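PDB 2NSA: trigger factor from Thermotoga maritima, which probably acts as a ribosome-binding chaperone and peptidyl-prolyl cis-trans isomerase that keeps new proteins open, the helical C-terminal domain having chaperone activity of its own. Local coordinates for residues Glu51-Glu56 / Glu86-Asp91; Gly65-Ile70 / Glu75-Phe80; Arg96-Leu101 / Leu146-Leu151; Ser134-Lys137 / Leu142-Glu145. One frame throughout, in Å; residues are numbered along the deposited sequence.

Contact 1: residues Glu51-Glu56 / Glu86-Asp91; sequences EILVNE and ERILDD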
# COMPACT_ATOMS: atom_id res chain seq x y z
N GLU A 51 3.65 18.60 -7.48
CA GLU A 51 3.65 19.75 -6.57
C GLU A 51 2.27 19.90 -5.95
O GLU A 51 2.13 20.16 -4.76
CB GLU A 51 4.00 21.05 -7.30
CG GLU A 51 5.37 21.08 -7.90
CD GLU A 51 5.68 22.40 -8.58
OE1 GLU A 51 4.74 23.08 -9.04
OE2 GLU A 51 6.88 22.75 -8.66
N ILE A 52 1.24 19.74 -6.78
CA ILE A 52 -0.13 19.87 -6.30
C ILE A 52 -0.46 18.79 -5.27
O ILE A 52 -1.11 19.07 -4.26
CB ILE A 52 -1.14 19.78 -7.47
CG1 ILE A 52 -0.95 20.97 -8.42
CG2 ILE A 52 -2.57 19.79 -6.94
CD1 ILE A 52 -1.73 20.87 -9.70
N LEU A 53 -0.02 17.56 -5.52
CA LEU A 53 -0.29 16.47 -4.59
C LEU A 53 0.44 16.69 -3.26
O LEU A 53 -0.09 16.37 -2.20
CB LEU A 53 0.12 15.12 -5.20
CG LEU A 53 -0.68 14.77 -6.46
CD1 LEU A 53 -0.27 13.40 -6.96
CD2 LEU A 53 -2.17 14.80 -6.14
N VAL A 54 1.64 17.25 -3.34
CA VAL A 54 2.41 17.53 -2.14
C VAL A 54 1.65 18.58 -1.31
O VAL A 54 1.54 18.44 -0.09
CB VAL A 54 3.83 18.05 -2.51
CG1 VAL A 54 4.54 18.62 -1.28
CG2 VAL A 54 4.65 16.91 -3.10
N ASN A 55 1.11 19.61 -1.96
CA ASN A 55 0.37 20.63 -1.22
C ASN A 55 -0.84 20.06 -0.52
O ASN A 55 -1.13 20.40 0.63
CB ASN A 55 -0.14 21.74 -2.13
CG ASN A 55 0.97 22.49 -2.80
OD1 ASN A 55 2.03 22.71 -2.22
ND2 ASN A 55 0.73 22.92 -4.03
N GLU A 56 -1.58 19.19 -1.21
CA GLU A 56 -2.77 18.60 -0.64
C GLU A 56 -2.45 17.71 0.56
O GLU A 56 -3.21 17.69 1.53
CB GLU A 56 -3.52 17.84 -1.73
CG GLU A 56 -3.85 18.76 -2.91
CD GLU A 56 -4.55 18.07 -4.06
OE1 GLU A 56 -4.11 16.97 -4.45
OE2 GLU A 56 -5.54 18.63 -4.57
N GLU A 86 8.77 12.57 -3.56
CA GLU A 86 9.28 11.27 -3.97
C GLU A 86 8.41 10.15 -3.39
O GLU A 86 8.18 9.13 -4.06
CB GLU A 86 10.74 11.09 -3.54
CG GLU A 86 11.67 10.71 -4.68
CD GLU A 86 11.62 11.70 -5.86
OE1 GLU A 86 11.86 12.91 -5.64
OE2 GLU A 86 11.36 11.26 -6.99
N ARG A 87 7.93 10.33 -2.17
CA ARG A 87 7.07 9.33 -1.53
C ARG A 87 5.76 9.21 -2.29
O ARG A 87 5.24 8.11 -2.49
CB ARG A 87 6.78 9.71 -0.07
CG ARG A 87 8.00 9.61 0.84
CD ARG A 87 7.59 9.70 2.31
NE ARG A 87 8.72 9.52 3.22
CZ ARG A 87 8.60 9.37 4.53
NH1 ARG A 87 7.40 9.38 5.10
NH2 ARG A 87 9.68 9.21 5.29
N ILE A 88 5.22 10.36 -2.70
CA ILE A 88 3.96 10.37 -3.44
C ILE A 88 4.14 9.71 -4.80
O ILE A 88 3.28 8.94 -5.24
CB ILE A 88 3.43 11.80 -3.62
CG1 ILE A 88 2.91 12.30 -2.26
CG2 ILE A 88 2.30 11.84 -4.65
CD1 ILE A 88 2.52 13.77 -2.24
N LEU A 89 5.25 10.02 -5.48
CA LEU A 89 5.49 9.41 -6.78
C LEU A 89 5.61 7.90 -6.58
O LEU A 89 5.10 7.12 -7.39
CB LEU A 89 6.77 9.96 -7.41
CG LEU A 89 7.21 9.35 -8.74
CD1 LEU A 89 6.10 9.43 -9.77
CD2 LEU A 89 8.45 10.09 -9.23
N ASP A 90 6.29 7.49 -5.51
CA ASP A 90 6.43 6.05 -5.27
C ASP A 90 5.07 5.40 -5.01
O ASP A 90 4.84 4.27 -5.43
CB ASP A 90 7.37 5.78 -4.09
CG ASP A 90 8.84 5.84 -4.50
OD1 ASP A 90 9.14 5.74 -5.71
OD2 ASP A 90 9.70 5.97 -3.60
N ASP A 91 4.16 6.11 -4.33
CA ASP A 91 2.83 5.56 -4.05
C ASP A 91 2.07 5.38 -5.37
O ASP A 91 1.37 4.38 -5.57
CB ASP A 91 1.99 6.47 -3.15
CG ASP A 91 2.50 6.54 -1.72
OD1 ASP A 91 3.18 5.60 -1.27
OD2 ASP A 91 2.19 7.54 -1.03

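Contact 2: residues Gly65-Ile70 / Glu75-Phe80; sequences GRYEQI and ESEEKF. With SO4 (sulfate ion), chain B.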
# COMPACT_ATOMS: atom_id res chain seq x y z
N GLY A 65 -3.29 18.56 12.42
CA GLY A 65 -2.48 19.14 13.46
C GLY A 65 -1.18 18.39 13.67
O GLY A 65 -0.66 18.31 14.78
N ARG A 66 -0.63 17.85 12.59
CA ARG A 66 0.60 17.08 12.67
C ARG A 66 1.70 17.64 11.78
O ARG A 66 2.83 17.16 11.81
CB ARG A 66 0.33 15.63 12.30
CG ARG A 66 -0.88 15.04 13.01
CD ARG A 66 -0.96 13.54 12.84
NE ARG A 66 -1.11 13.13 11.45
CZ ARG A 66 -0.20 12.44 10.77
NH1 ARG A 66 0.94 12.09 11.35
NH2 ARG A 66 -0.44 12.10 9.51
N TYR A 67 1.37 18.66 11.00
CA TYR A 67 2.34 19.25 10.09
C TYR A 67 3.60 19.79 10.74
O TYR A 67 4.70 19.33 10.44
CB TYR A 67 1.69 20.35 9.24
CG TYR A 67 2.66 20.97 8.25
CD1 TYR A 67 3.21 20.20 7.22
CD2 TYR A 67 3.06 22.29 8.37
CE1 TYR A 67 4.14 20.75 6.33
CE2 TYR A 67 3.99 22.85 7.49
CZ TYR A 67 4.53 22.07 6.47
OH TYR A 67 5.47 22.61 5.61
N GLU A 68 3.46 20.76 11.63
CA GLU A 68 4.65 21.35 12.24
C GLU A 68 5.57 20.35 12.93
O GLU A 68 6.79 20.44 12.81
CB GLU A 68 4.27 22.47 13.21
CG GLU A 68 5.43 23.38 13.53
CD GLU A 68 5.01 24.64 14.26
OE1 GLU A 68 4.39 25.51 13.62
OE2 GLU A 68 5.30 24.74 15.46
N GLN A 69 5.00 19.38 13.64
CA GLN A 69 5.81 18.37 14.31
C GLN A 69 6.65 17.62 13.28
O GLN A 69 7.82 17.34 13.51
CB GLN A 69 4.91 17.40 15.07
CG GLN A 69 4.27 17.99 16.31
CD GLN A 69 3.14 17.12 16.86
OE1 GLN A 69 2.09 16.99 16.23
NE2 GLN A 69 3.36 16.53 18.02
N ILE A 70 6.03 17.30 12.15
CA ILE A 70 6.71 16.58 11.09
C ILE A 70 7.73 17.42 10.33
O ILE A 70 8.88 17.02 10.18
CB ILE A 70 5.69 16.01 10.07
CG1 ILE A 70 4.75 15.03 10.78
CG2 ILE A 70 6.42 15.31 8.93
CD1 ILE A 70 3.63 14.50 9.90
N GLU A 75 15.32 19.55 7.90
CA GLU A 75 16.17 20.73 7.88
C GLU A 75 15.41 21.98 7.43
O GLU A 75 15.73 23.09 7.85
CB GLU A 75 17.36 20.49 6.95
CG GLU A 75 18.26 19.34 7.40
CD GLU A 75 19.35 19.01 6.39
OE1 GLU A 75 20.20 19.88 6.12
OE2 GLU A 75 19.36 17.87 5.88
N SER A 76 14.41 21.78 6.58
CA SER A 76 13.60 22.87 6.07
C SER A 76 12.33 22.31 5.44
O SER A 76 12.22 21.10 5.23
CB SER A 76 14.37 23.65 5.00
OG SER A 76 14.54 22.88 3.82
N GLU A 77 11.39 23.20 5.15
CA GLU A 77 10.14 22.80 4.52
C GLU A 77 10.43 22.35 3.10
O GLU A 77 9.77 21.43 2.57
CB GLU A 77 9.16 23.98 4.48
CG GLU A 77 7.83 23.63 3.84
CD GLU A 77 6.92 24.83 3.68
OE1 GLU A 77 6.76 25.58 4.66
OE2 GLU A 77 6.36 25.01 2.58
N GLU A 78 11.41 22.98 2.47
CA GLU A 78 11.77 22.64 1.10
C GLU A 78 12.23 21.19 1.04
O GLU A 78 11.84 20.44 0.13
CB GLU A 78 12.89 23.56 0.60
CG GLU A 78 13.21 23.41 -0.88
CD GLU A 78 14.33 24.33 -1.32
OE1 GLU A 78 14.17 25.57 -1.20
OE2 GLU A 78 15.37 23.83 -1.80
N LYS A 79 13.04 20.79 2.01
CA LYS A 79 13.54 19.41 2.07
C LYS A 79 12.38 18.44 2.27
O LYS A 79 12.32 17.39 1.63
CB LYS A 79 14.53 19.25 3.21
CG LYS A 79 15.76 20.15 3.14
CD LYS A 79 16.81 19.66 2.13
CE LYS A 79 16.51 20.12 0.71
NZ LYS A 79 17.64 19.81 -0.20
N PHE A 80 11.46 18.81 3.16
CA PHE A 80 10.30 17.97 3.45
C PHE A 80 9.44 17.80 2.20
O PHE A 80 8.99 16.69 1.90
CB PHE A 80 9.46 18.57 4.57
CG PHE A 80 8.20 17.80 4.85
CD1 PHE A 80 8.26 16.46 5.23
CD2 PHE A 80 6.95 18.40 4.71
CE1 PHE A 80 7.08 15.73 5.46
CE2 PHE A 80 5.78 17.68 4.94
CZ PHE A 80 5.85 16.34 5.31
S SO4 B . -0.27 21.92 12.50
O1 SO4 B . -0.60 20.76 11.66
O2 SO4 B . 1.19 22.10 12.54
O3 SO4 B . -0.78 21.71 13.87
O4 SO4 B . -0.90 23.13 11.93

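Contact 3: residues Arg96-Leu101 / Leu146-Leu151; sequences RVIEVL and LRWAIL. With SO4 (sulfate ion), chain C.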
# COMPACT_ATOMS: atom_id res chain seq x y z
N ARG A 96 -0.09 1.58 -9.26
CA ARG A 96 -0.22 1.13 -10.64
C ARG A 96 0.26 -0.32 -10.76
O ARG A 96 -0.40 -1.16 -11.39
CB ARG A 96 0.60 2.02 -11.58
CG ARG A 96 0.72 1.49 -13.00
CD ARG A 96 -0.62 1.39 -13.71
NE ARG A 96 -0.42 0.99 -15.10
CZ ARG A 96 -1.38 0.53 -15.91
NH1 ARG A 96 -2.62 0.40 -15.47
NH2 ARG A 96 -1.08 0.19 -17.15
N VAL A 97 1.41 -0.63 -10.16
CA VAL A 97 1.96 -1.99 -10.20
C VAL A 97 0.99 -3.00 -9.59
O VAL A 97 0.75 -4.08 -10.14
CB VAL A 97 3.31 -2.09 -9.46
CG1 VAL A 97 3.81 -3.54 -9.46
CG2 VAL A 97 4.33 -1.19 -10.13
N ILE A 98 0.41 -2.64 -8.45
CA ILE A 98 -0.53 -3.52 -7.75
C ILE A 98 -1.78 -3.75 -8.59
O ILE A 98 -2.25 -4.89 -8.73
CB ILE A 98 -0.90 -2.95 -6.36
CG1 ILE A 98 0.32 -3.03 -5.45
CG2 ILE A 98 -2.07 -3.71 -5.76
CD1 ILE A 98 0.27 -2.14 -4.23
N GLU A 99 -2.30 -2.67 -9.16
CA GLU A 99 -3.50 -2.77 -9.99
C GLU A 99 -3.25 -3.66 -11.21
O GLU A 99 -4.06 -4.53 -11.54
CB GLU A 99 -3.97 -1.38 -10.42
CG GLU A 99 -5.38 -1.37 -10.98
CD GLU A 99 -5.98 0.02 -11.04
OE1 GLU A 99 -6.40 0.55 -9.98
OE2 GLU A 99 -6.02 0.58 -12.15
N VAL A 100 -2.10 -3.46 -11.86
CA VAL A 100 -1.75 -4.26 -13.03
C VAL A 100 -1.55 -5.72 -12.65
O VAL A 100 -1.99 -6.61 -13.39
CB VAL A 100 -0.48 -3.73 -13.72
CG1 VAL A 100 -0.02 -4.72 -14.80
CG2 VAL A 100 -0.77 -2.39 -14.38
N LEU A 101 -0.89 -5.99 -11.53
CA LEU A 101 -0.69 -7.38 -11.14
C LEU A 101 -2.03 -8.04 -10.83
O LEU A 101 -2.23 -9.22 -11.14
CB LEU A 101 0.25 -7.50 -9.93
CG LEU A 101 1.71 -7.15 -10.27
CD1 LEU A 101 2.54 -7.04 -9.00
CD2 LEU A 101 2.28 -8.23 -11.19
N LEU A 146 -12.10 0.15 0.86
CA LEU A 146 -12.08 -1.21 1.39
C LEU A 146 -11.72 -2.19 0.28
O LEU A 146 -10.89 -3.08 0.47
CB LEU A 146 -13.44 -1.57 1.97
CG LEU A 146 -13.49 -2.92 2.69
CD1 LEU A 146 -12.45 -2.97 3.79
CD2 LEU A 146 -14.89 -3.11 3.27
N ARG A 147 -12.36 -2.03 -0.88
CA ARG A 147 -12.11 -2.90 -2.02
C ARG A 147 -10.62 -2.90 -2.36
O ARG A 147 -10.02 -3.96 -2.55
CB ARG A 147 -12.91 -2.43 -3.24
CG ARG A 147 -12.87 -3.39 -4.42
CD ARG A 147 -13.60 -2.80 -5.63
NE ARG A 147 -15.02 -2.52 -5.37
CZ ARG A 147 -15.97 -3.44 -5.31
NH1 ARG A 147 -15.68 -4.72 -5.48
NH2 ARG A 147 -17.23 -3.07 -5.09
N TRP A 148 -10.03 -1.71 -2.43
CA TRP A 148 -8.61 -1.61 -2.75
C TRP A 148 -7.75 -2.26 -1.68
O TRP A 148 -6.79 -2.96 -1.99
CB TRP A 148 -8.20 -0.15 -2.92
CG TRP A 148 -6.72 0.01 -3.10
CD1 TRP A 148 -5.83 0.49 -2.19
CD2 TRP A 148 -5.96 -0.32 -4.27
NE1 TRP A 148 -4.56 0.49 -2.71
CE2 TRP A 148 -4.61 0.00 -3.99
CE3 TRP A 148 -6.29 -0.84 -5.53
CZ2 TRP A 148 -3.59 -0.19 -4.93
CZ3 TRP A 148 -5.28 -1.03 -6.46
CH2 TRP A 148 -3.94 -0.70 -6.15
N ALA A 149 -8.08 -2.01 -0.42
CA ALA A 149 -7.30 -2.60 0.67
C ALA A 149 -7.28 -4.12 0.55
O ALA A 149 -6.23 -4.75 0.72
CB ALA A 149 -7.89 -2.20 2.02
N ILE A 150 -8.44 -4.70 0.28
CA ILE A 150 -8.53 -6.15 0.14
C ILE A 150 -7.75 -6.65 -1.07
O ILE A 150 -6.99 -7.62 -0.97
CB ILE A 150 -10.00 -6.61 0.01
CG1 ILE A 150 -10.78 -6.24 1.28
CG2 ILE A 150 -10.05 -8.12 -0.23
CD1 ILE A 150 -12.28 -6.42 1.14
N LEU A 151 -7.92 -5.98 -2.20
CA LEU A 151 -7.24 -6.36 -3.44
C LEU A 151 -5.72 -6.32 -3.28
O LEU A 151 -5.02 -7.25 -3.67
CB LEU A 151 -7.65 -5.42 -4.58
CG LEU A 151 -7.13 -5.77 -5.97
CD1 LEU A 151 -7.94 -6.96 -6.50
CD2 LEU A 151 -7.31 -4.58 -6.90
S SO4 C . -19.38 0.34 -7.03
O1 SO4 C . -20.29 -0.57 -7.76
O2 SO4 C . -18.86 -0.34 -5.83
O3 SO4 C . -20.13 1.55 -6.62
O4 SO4 C . -18.26 0.73 -7.90

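Contact 4: residues Ser134-Lys137 / Leu142-Glu145; sequences SLVK and LREE. With SO4 (sulfate ion), chain C.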
# COMPACT_ATOMS: atom_id res chain seq x y z
N SER A 134 -23.44 -1.59 6.60
CA SER A 134 -24.37 -0.61 6.05
C SER A 134 -23.62 0.64 5.58
O SER A 134 -23.96 1.23 4.56
CB SER A 134 -25.41 -0.21 7.10
OG SER A 134 -26.25 -1.30 7.41
N LEU A 135 -22.61 1.04 6.35
CA LEU A 135 -21.81 2.21 5.99
C LEU A 135 -21.10 1.96 4.67
O LEU A 135 -21.04 2.84 3.80
CB LEU A 135 -20.78 2.52 7.09
CG LEU A 135 -21.17 3.53 8.17
CD1 LEU A 135 -22.54 3.21 8.73
CD2 LEU A 135 -20.12 3.53 9.27
N VAL A 136 -20.55 0.77 4.52
CA VAL A 136 -19.84 0.42 3.30
C VAL A 136 -20.80 0.39 2.11
O VAL A 136 -20.45 0.82 1.01
CB VAL A 136 -19.15 -0.95 3.44
CG1 VAL A 136 -18.48 -1.34 2.13
CG2 VAL A 136 -18.13 -0.87 4.57
N LYS A 137 -22.00 -0.11 2.35
CA LYS A 137 -23.01 -0.19 1.30
C LYS A 137 -23.54 1.19 0.93
O LYS A 137 -23.98 1.41 -0.20
CB LYS A 137 -24.17 -1.08 1.77
CG LYS A 137 -25.29 -1.25 0.76
CD LYS A 137 -26.44 -2.02 1.37
CE LYS A 137 -27.62 -2.12 0.41
NZ LYS A 137 -27.28 -2.89 -0.81
N LEU A 142 -15.86 5.01 0.90
CA LEU A 142 -15.44 3.99 1.85
C LEU A 142 -15.37 2.62 1.18
O LEU A 142 -14.44 1.84 1.40
CB LEU A 142 -16.42 3.95 3.03
CG LEU A 142 -16.14 2.89 4.09
CD1 LEU A 142 -14.77 3.14 4.71
CD2 LEU A 142 -17.22 2.95 5.17
N ARG A 143 -16.36 2.32 0.34
CA ARG A 143 -16.40 1.04 -0.36
C ARG A 143 -15.19 0.88 -1.28
O ARG A 143 -14.58 -0.20 -1.33
CB ARG A 143 -17.71 0.92 -1.15
CG ARG A 143 -17.94 -0.46 -1.75
CD ARG A 143 -19.39 -0.67 -2.15
NE ARG A 143 -19.85 0.28 -3.16
CZ ARG A 143 -20.65 1.31 -2.92
NH1 ARG A 143 -21.10 1.54 -1.70
NH2 ARG A 143 -21.01 2.11 -3.92
N GLU A 144 -14.82 1.94 -2.00
CA GLU A 144 -13.66 1.86 -2.90
C GLU A 144 -12.38 1.65 -2.11
O GLU A 144 -11.49 0.92 -2.54
CB GLU A 144 -13.54 3.13 -3.75
CG GLU A 144 -14.67 3.31 -4.74
CD GLU A 144 -14.60 4.62 -5.51
OE1 GLU A 144 -13.93 5.56 -5.02
OE2 GLU A 144 -15.23 4.70 -6.58
N GLU A 145 -12.29 2.29 -0.95
CA GLU A 145 -11.10 2.15 -0.10
C GLU A 145 -10.98 0.73 0.43
O GLU A 145 -9.89 0.15 0.46
CB GLU A 145 -11.14 3.15 1.06
CG GLU A 145 -11.29 4.60 0.59
CD GLU A 145 -11.52 5.58 1.74
OE1 GLU A 145 -12.22 5.22 2.71
OE2 GLU A 145 -11.01 6.71 1.65
S SO4 C . -19.38 0.34 -7.03
O1 SO4 C . -20.29 -0.57 -7.76
O2 SO4 C . -18.86 -0.34 -5.83
O3 SO4 C . -20.13 1.55 -6.62
O4 SO4 C . -18.26 0.73 -7.90

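Contact 1: residues Glu51-Glu56 / Glu86-Asp91
V54 and I88 are the nearest pair of CA atoms between the two segments, 7.4 Å apart, as residues 51-56 of helix 47-64 pass across residues 86-91 of helix 77-105. So short a separation places one side chain directly on the opposing backbone, and I88 is the one that fills the gap. With its CG1 anti to its own carbonyl carbon (chi1 -72°) and the chain extended beyond, I88 sends CD1 onto the peptide that joins L53 to V54, 3.7 Å from L53 O and 3.8 Å from V54 N. The other branch turns to the leucine: I88 CG2 lies 3.8 Å from L53 CD1. On the valine side V54 CG2 reaches I88 CD1 at 3.9 Å. A forked, beta-branched residue suits this place because its two arms serve two neighbours at once, while compact V54 lets the backbones come near. Cutting I88 back to an alanine would probably open a gap against the L53-V54 peptide and leave both apolar side chains without their partner here. V54 also rests on L84 and on the side chains of R81 and K85, and L53 on I92, so the packing continues along helix 77-105, flanked by a hydrogen bond from R81 to N55. This is a helix-helix crossing where I88 sits on the L53-V54 peptide, within an arm of the all-helical C-terminal domain of trigger factor.

Contact 2: residues Gly65-Ile70 / Glu75-Phe80
A short turn between two successive helices brings Y67 and I70 of the short helix 67-72 against F80 and E77 in the first turn of helix 77-105. F80 is the buried member of the group, and both apolar neighbours reach it by single atoms: Y67 offers its ring edge, CE1 lying 3.7 Å from F80 CE2, while I70 brings a methyl, CG2, to 3.6 Å from F80 CE1. With CG of Y67 anti to the backbone N (chi1 -178°), the phenol ring is carried away from its own helix and toward the other one. Its hydroxyl ends against the aliphatic part of E77, Y67 OH standing 3.1 Å from E77 CG, with the tyrosine ring and the carboxylate turned 76° apart. The glutamate's charge is directed elsewhere, to a salt bridge with R81, and Y74 meets F80 edge-to-face from the intervening turn. Both helices begin with groups suited to their ends. S76 is the N-cap of the second, and its OG accepts from K79 N at 3.1 Å. At the start of the first, where G65 takes a positive phi and R66 is the N-cap, a sulfate, probably from the crystallisation liquor, is gripped by Y67 N to its O1 at 3.0 Å and by E68 N to its O2 at 2.8 Å, the latter bond fairly straight at 163°. The contact thus joins a mainly apolar centre round F80 to polar helix starts, and the partial positive charge expected at a helix N-terminus probably helps hold the anion.

Contact 3: residues Arg96-Leu101 / Leu146-Leu151
W148 is the long reach of this contact: its indole stretches from helix 140-160 to the flank of helix 77-105 and meets I98 and E99 with the outer corner of its six-membered ring. CG of W148 lies anti to the backbone N (chi1 174°), which swings the ring out from its own helix across the gap. There I98 crosses the indole at about a right angle. Its CG2 methyl is 3.6 Å from W148 CH2, with I98 CB close behind at 3.8 Å from the same carbon. The backbone takes part too, E99 N standing at the ring edge, near its plane and 4.0 Å from W148 CH2. The side chain of E99 likewise crosses the indole at about a right angle, its OE1 4.0 Å from W148 CZ3, with the carboxylate plane turned 80° from that of the ring. A large flat residue suits this spot because the indole has to bridge 9.7 Å between the CA atoms of W148 and I98, and a small side chain could hardly span that. D95 adds a further neighbour to the indole, and L151 packs on A102 and I107. R147 serves another side of helix 140-160: bent at chi3, it lies against L114 and sends NH2 to O2 of a sulfate over a long 3.3 Å bond. The arrangement is helix-helix packing through a tryptophan, joining helices 77-105 and 140-160 in the all-helical C-terminal domain.

Contact 4: residues Ser134-Lys137 / Leu142-Glu145
V136 O accepts the shortest bond between the two helices, from R143 NH1 at 2.9 Å; the donor lies in the carbonyl plane and the oxygen close to the guanidinium plane. Another edge of the same flat group is turned to a sulfate, probably from the crystallisation liquor. R143 NE gives to its O2 at 2.9 Å with an angle of 173°, and R143 NH2 to its O3 at 2.9 Å and 176°, a two-pronged, nearly straight grip. R147 donates to the same anion. The arginine reaches both partners because its chain is extended at first and then bends at chi3 (61°), turning the guanidinium edge toward the preceding helix. Beneath this polar layer lies an apolar one. V136 CG1 touches the aliphatic stem at R143 CG, 4.0 Å away, and V136 CG2 meets L142 CD2 at 4.0 Å, the two side chains crossing at about a right angle. L142 CD2 also approaches L135 CB at 4.1 Å. Valine suits this place, since the CA atoms of V136 and R143 are just 5.1 Å apart. A leucine in place of R143 would probably leave V136 O without its donor across the turn and strip the sulfate of two of its bonds. Both helices also rest on helix 111-125, through A118, W125 and L114. The arrangement is a tight turn between successive helices, tied by an arginine to a carbonyl near the end of the first.

Overall arrangement
Helix 77-105 links three of the four contacts: contact 2 at its start, contact 1 further along, contact 3 toward its end. Contacts 1 and 2 have centres 14 Å apart, and contact 2 is nested in the loop that contact 1 closes. Contact 3 follows in series, its centre 19 Å from that of contact 1, and hands over to helix 140-160. That helix carries contact 4 as well, which touches contact 3 where L146 CD2 meets V136 CG2 at 4.1 Å; both contacts also share one sulfate. Contacts 2 and 4 lie about 33 Å apart between centres. This chain is the C-terminal chaperone domain alone, without the isomerase domain, so none of the contacts borders that active site.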